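Local coordinates for protein beta 1-3 glucanase (Clostridium beijerinckii NCIMB 8052, PDB 5H4E) that probably hydrolyses beta-1,3-glucans, as a member of glycoside hydrolase family 64, at residues G47-M52 with P90-A95. Residues are numbered along the deposited sequence; the frame is centred on the assembly and turned at random.
Sequences GNLIPM and PKIIGA
The pyrrolidine ring of P90 meets both G47 and L49 along its CG–CD border, the two approaching from opposite sides of the ring plane. The carbonyl oxygen of G47 stands off this edge, raised to one side, with G47 O only 3.2 Å from P90 CD; a polar atom is set against ring CH groups, and no hydrogen bond crosses between the segments. L49 comes to the same edge from the other side, its CD2 methyl 3.7 Å from P90 CG. This illustrates how a single branched side chain can bridge two neighbours: CD2 also reaches I92 CD1 at 3.8 Å, while the second methyl rests by the backbone, L49 CD1 standing 3.7 Å from K91 O. The L49 branch is swung beside its own backbone N (chi1 -59°), and I92 extends its CG1 arm anti to N (chi1 -169°), which carries the terminal methyl out to meet it. The patch is small and partly buried, held by van der Waals contact, partly methyl against methylene and methyl, partly carbonyl oxygen against CH groups. It tucks the short edge strand 49-51, which pairs with strand 40-43, against the end of strand 86-92, the outer strand of the five-stranded sheet. L49 also packs on V41 and V43, and I92 bonds through its backbone to W143 of strand 136-144, just before the chain turns a corner into strand 95-101.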
ATOM      1  N   GLY A  47      -1.127 -14.442  19.614  1.00 21.82           N
ATOM      2  CA  GLY A  47       0.047 -13.692  19.206  1.00 19.76           C
ATOM      3  C   GLY A  47       1.267 -14.497  18.798  1.00 19.96           C
ATOM      4  O   GLY A  47       2.333 -13.937  18.564  1.00 20.88           O
ATOM      5  N   ASN A  48       1.130 -15.814  18.715  1.00 19.45           N
ATOM      6  CA  ASN A  48       2.232 -16.654  18.248  1.00 20.43           C
ATOM      7  C   ASN A  48       2.417 -16.603  16.734  1.00 18.38           C
ATOM      8  O   ASN A  48       1.434 -16.588  15.984  1.00 20.55           O
ATOM      9  CB  ASN A  48       2.002 -18.111  18.677  1.00 19.29           C
ATOM     10  CG  ASN A  48       1.895 -18.256  20.166  1.00 24.98           C
ATOM     11  OD1 ASN A  48       2.882 -18.067  20.882  1.00 26.94           O
ATOM     12  ND2 ASN A  48       0.702 -18.588  20.652  1.00 22.69           N
ATOM     13  N   LEU A  49       3.669 -16.598  16.277  1.00 19.31           N
ATOM     14  CA  LEU A  49       3.923 -16.601  14.837  1.00 20.17           C
ATOM     15  C   LEU A  49       4.014 -18.049  14.350  1.00 21.05           C
ATOM     16  O   LEU A  49       5.068 -18.664  14.435  1.00 19.02           O
ATOM     17  CB  LEU A  49       5.199 -15.834  14.496  1.00 18.28           C
ATOM     18  CG  LEU A  49       5.220 -14.370  14.934  1.00 20.75           C
ATOM     19  CD1 LEU A  49       6.436 -13.655  14.361  1.00 21.15           C
ATOM     20  CD2 LEU A  49       3.926 -13.660  14.539  1.00 18.55           C
ATOM     21  N   ILE A  50       2.904 -18.582  13.843  1.00 21.43           N
ATOM     22  CA  ILE A  50       2.870 -19.975  13.373  1.00 22.24           C
ATOM     23  C   ILE A  50       3.342 -20.072  11.929  1.00 27.29           C
ATOM     24  O   ILE A  50       2.734 -19.468  11.041  1.00 25.68           O
ATOM     25  CB  ILE A  50       1.466 -20.582  13.446  1.00 21.89           C
ATOM     26  CG1 ILE A  50       0.810 -20.292  14.796  1.00 26.83           C
ATOM     27  CG2 ILE A  50       1.533 -22.080  13.196  1.00 21.87           C
ATOM     28  CD1 ILE A  50       1.570 -20.888  15.980  1.00 23.15           C
ATOM     29  N   PRO A  51       4.417 -20.835  11.680  1.00 25.51           N
ATOM     30  CA  PRO A  51       4.921 -20.977  10.305  1.00 26.29           C
ATOM     31  C   PRO A  51       3.849 -21.447   9.333  1.00 25.33           C
ATOM     32  O   PRO A  51       3.088 -22.355   9.662  1.00 23.81           O
ATOM     33  CB  PRO A  51       6.022 -22.034  10.443  1.00 25.93           C
ATOM     34  CG  PRO A  51       6.473 -21.904  11.870  1.00 26.20           C
ATOM     35  CD  PRO A  51       5.215 -21.620  12.639  1.00 25.13           C
ATOM     36  N   MET A  52       3.764 -20.818   8.164  1.00 27.07           N
ATOM     37  CA  MET A  52       2.890 -21.353   7.131  1.00 31.34           C
ATOM     38  C   MET A  52       3.482 -22.647   6.590  1.00 32.20           C
ATOM     39  O   MET A  52       4.691 -22.749   6.366  1.00 33.05           O
ATOM     40  CB  MET A  52       2.696 -20.364   5.983  1.00 32.50           C
ATOM     41  CG  MET A  52       1.957 -19.096   6.341  1.00 28.66           C
ATOM     42  SD  MET A  52       1.704 -18.128   4.843  1.00 26.29           S
ATOM     43  CE  MET A  52       1.234 -16.553   5.555  1.00 23.35           C
ATOM     44  N   PRO A  90       3.478  -9.862  18.199  1.00 21.33           N
ATOM     45  CA  PRO A  90       4.832  -9.703  18.716  1.00 20.30           C
ATOM     46  C   PRO A  90       5.622  -8.939  17.672  1.00 18.93           C
ATOM     47  O   PRO A  90       5.005  -8.521  16.690  1.00 18.69           O
ATOM     48  CB  PRO A  90       5.317 -11.142  18.847  1.00 20.67           C
ATOM     49  CG  PRO A  90       4.721 -11.791  17.633  1.00 22.62           C
ATOM     50  CD  PRO A  90       3.355 -11.110  17.416  1.00 19.27           C
ATOM     51  N   LYS A  91       6.927  -8.752  17.861  1.00 19.60           N
ATOM     52  CA  LYS A  91       7.773  -8.213  16.795  1.00 20.64           C
ATOM     53  C   LYS A  91       7.502  -9.018  15.522  1.00 23.74           C
ATOM     54  O   LYS A  91       7.335 -10.238  15.586  1.00 20.71           O
ATOM     55  CB  LYS A  91       9.253  -8.284  17.171  1.00 23.92           C
ATOM     56  CG  LYS A  91       9.651  -7.463  18.388  1.00 24.78           C
ATOM     57  CD  LYS A  91       9.662  -5.992  18.086  1.00 28.34           C
ATOM     58  CE  LYS A  91      10.232  -5.191  19.269  1.00 28.49           C
ATOM     59  NZ  LYS A  91      11.616  -5.625  19.632  1.00 36.69           N
ATOM     60  N   ILE A  92       7.421  -8.331  14.383  1.00 21.91           N
ATOM     61  CA  ILE A  92       7.025  -8.981  13.135  1.00 21.41           C
ATOM     62  C   ILE A  92       7.359  -8.063  11.963  1.00 20.38           C
ATOM     63  O   ILE A  92       7.352  -6.839  12.101  1.00 20.81           O
ATOM     64  CB  ILE A  92       5.504  -9.339  13.135  1.00 17.99           C
ATOM     65  CG1 ILE A  92       5.138 -10.264  11.965  1.00 19.23           C
ATOM     66  CG2 ILE A  92       4.643  -8.077  13.136  1.00 18.02           C
ATOM     67  CD1 ILE A  92       3.703 -10.807  12.050  1.00 18.71           C
ATOM     68  N   ILE A  93       7.670  -8.649  10.813  1.00 22.23           N
ATOM     69  CA  ILE A  93       7.989  -7.845   9.638  1.00 22.18           C
ATOM     70  C   ILE A  93       7.129  -8.197   8.422  1.00 19.58           C
ATOM     71  O   ILE A  93       6.569  -9.293   8.341  1.00 22.15           O
ATOM     72  CB  ILE A  93       9.473  -7.982   9.268  1.00 25.36           C
ATOM     73  CG1 ILE A  93       9.827  -9.433   8.976  1.00 24.90           C
ATOM     74  CG2 ILE A  93      10.346  -7.468  10.404  1.00 25.34           C
ATOM     75  CD1 ILE A  93      11.310  -9.634   8.748  1.00 31.40           C
ATOM     76  N   GLY A  94       7.032  -7.244   7.494  1.00 18.58           N
ATOM     77  CA  GLY A  94       6.294  -7.415   6.253  1.00 24.22           C
ATOM     78  C   GLY A  94       4.898  -7.975   6.456  1.00 21.74           C
ATOM     79  O   GLY A  94       4.453  -8.846   5.711  1.00 22.63           O
ATOM     80  N   ALA A  95       4.202  -7.487   7.478  1.00 20.87           N
ATOM     81  CA  ALA A  95       2.923  -8.087   7.864  1.00 16.92           C
ATOM     82  C   ALA A  95       1.736  -7.382   7.224  1.00 17.85           C
ATOM     83  O   ALA A  95       1.789  -6.172   6.953  1.00 19.79           O
ATOM     84  CB  ALA A  95       2.779  -8.084   9.395  1.00 19.05           C
TER